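Local coordinates for Alpha/beta fold hydrolase (Pseudomonas aeruginosa, PDB 6I8W), which degrades membrane phospholipids as a membrane-bound phospholipase A and virulence factor, and probably also acts on monoacylglycerols, at residues Leu19-Val22 with Pro23-Leu27. Sequence-based numbering, arbitrary orientation.
Sequences LYFV and PATLL
Leu19 meets the next helical turn through its carbonyl: the O atom of Leu19 lies 3.7 Å from CG of Pro23, whose ring-closed backbone N carries no hydrogen, so the usual bond to the preceding turn is missing and helix 3-38 kinks here. The carbonyl O of Tyr20 likewise comes up against the proline ring, 3.6 Å from CD of Pro23. The carbonyl O of Phe21 accepts a hydrogen bond from N of Thr25 with an N-H...O angle of 164°. Its side chain, with CG anti to the backbone N (chi1 -167°), carries the ring over Thr25, and the methyl CG2 of Thr25 sits 3.7 Å from the ring centroid of Phe21, a CH-pi contact over one face. CB of Val22 is pressed against CD of Pro23 across the peptide bond that joins them, at 3.4 Å, closer than usual carbon contact. Two donors grip the O atom of Val22 from the same face of its carbonyl plane: N of Leu26 at 2.9 Å, and OG1 of Thr25 at 3.0 Å, approaching more from the side at a C=O...O angle of 118°. From the kink onward the chain lies against helix 208-234, Pro23 on Tyr213, Leu26 on Pro209 and Leu210, Leu27 on Arg217. The arrangement is a proline kink, with a threonine hydroxyl bonded back to a main-chain carbonyl, in the long N-terminal helix that leads into the alpha/beta-hydrolase fold.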
loop_
_atom_site.group_PDB
_atom_site.type_symbol
_atom_site.label_atom_id
_atom_site.label_comp_id
_atom_site.label_asym_id
_atom_site.label_seq_id
_atom_site.Cartn_x
_atom_site.Cartn_y
_atom_site.Cartn_z
ATOM N N LEU A 19 19.819 -16.419 12.924
ATOM C CA LEU A 19 19.874 -15.443 11.846
ATOM C C LEU A 19 18.770 -15.591 10.806
ATOM O O LEU A 19 18.330 -14.603 10.222
ATOM C CB LEU A 19 21.228 -15.523 11.145
ATOM C CG LEU A 19 22.440 -15.080 11.965
ATOM C CD1 LEU A 19 23.675 -15.019 11.092
ATOM C CD2 LEU A 19 22.182 -13.738 12.633
ATOM N N TYR A 20 18.303 -16.815 10.588
ATOM C CA TYR A 20 17.316 -17.041 9.537
ATOM C C TYR A 20 15.951 -17.534 9.992
ATOM O O TYR A 20 14.927 -16.948 9.630
ATOM C CB TYR A 20 17.897 -18.012 8.507
ATOM C CG TYR A 20 19.182 -17.498 7.895
ATOM C CD1 TYR A 20 19.281 -16.184 7.454
ATOM C CD2 TYR A 20 20.302 -18.311 7.789
ATOM C CE1 TYR A 20 20.453 -15.698 6.906
ATOM C CE2 TYR A 20 21.480 -17.833 7.243
ATOM C CZ TYR A 20 21.549 -16.527 6.804
ATOM O OH TYR A 20 22.719 -16.047 6.258
ATOM N N PHE A 21 15.921 -18.609 10.775
ATOM C CA PHE A 21 14.640 -19.235 11.077
ATOM C C PHE A 21 13.773 -18.476 12.087
ATOM O O PHE A 21 12.568 -18.346 11.886
ATOM C CB PHE A 21 14.838 -20.667 11.572
ATOM C CG PHE A 21 13.562 -21.460 11.592
ATOM C CD1 PHE A 21 12.858 -21.683 10.415
ATOM C CD2 PHE A 21 13.043 -21.948 12.779
ATOM C CE1 PHE A 21 11.668 -22.394 10.418
ATOM C CE2 PHE A 21 11.857 -22.667 12.788
ATOM C CZ PHE A 21 11.169 -22.889 11.607
ATOM N N VAL A 22 14.371 -17.986 13.169
ATOM C CA VAL A 22 13.602 -17.282 14.192
ATOM C C VAL A 22 12.929 -15.981 13.673
ATOM O O VAL A 22 11.741 -15.753 13.939
ATOM C CB VAL A 22 14.481 -16.976 15.430
ATOM C CG1 VAL A 22 13.708 -16.133 16.433
ATOM C CG2 VAL A 22 14.931 -18.269 16.083
ATOM N N PRO A 23 13.663 -15.134 12.918
ATOM C CA PRO A 23 12.982 -13.956 12.349
ATOM C C PRO A 23 11.799 -14.289 11.434
ATOM O O PRO A 23 10.764 -13.618 11.497
ATOM C CB PRO A 23 14.088 -13.271 11.541
ATOM C CG PRO A 23 15.350 -13.682 12.214
ATOM C CD PRO A 23 15.122 -15.080 12.692
ATOM N N ALA A 24 11.959 -15.295 10.581
ATOM C CA ALA A 24 10.903 -15.667 9.636
ATOM C C ALA A 24 9.653 -16.138 10.385
ATOM O O ALA A 24 8.541 -15.744 10.042
ATOM C CB ALA A 24 11.396 -16.742 8.680
ATOM N N THR A 25 9.830 -16.966 11.416
ATOM C CA THR A 25 8.679 -17.457 12.176
ATOM C C THR A 25 8.046 -16.307 12.955
ATOM O O THR A 25 6.836 -16.283 13.179
ATOM C CB THR A 25 9.056 -18.592 13.164
ATOM O OG1 THR A 25 9.877 -18.069 14.207
ATOM C CG2 THR A 25 9.798 -19.711 12.464
ATOM N N LEU A 26 8.876 -15.372 13.401
ATOM C CA LEU A 26 8.383 -14.179 14.078
ATOM C C LEU A 26 7.417 -13.418 13.162
ATOM O O LEU A 26 6.305 -13.068 13.561
ATOM C CB LEU A 26 9.549 -13.275 14.470
ATOM C CG LEU A 26 9.414 -12.224 15.569
ATOM C CD1 LEU A 26 10.802 -11.843 16.048
ATOM C CD2 LEU A 26 8.667 -11.008 15.099
ATOM N N LEU A 27 7.834 -13.183 11.923
ATOM C CA LEU A 27 6.982 -12.454 10.983
ATOM C C LEU A 27 5.712 -13.252 10.705
ATOM O O LEU A 27 4.619 -12.688 10.636
ATOM C CB LEU A 27 7.733 -12.148 9.676
ATOM C CG LEU A 27 6.941 -11.468 8.547
ATOM C CD1 LEU A 27 6.221 -10.204 9.031
ATOM C CD2 LEU A 27 7.831 -11.177 7.310
#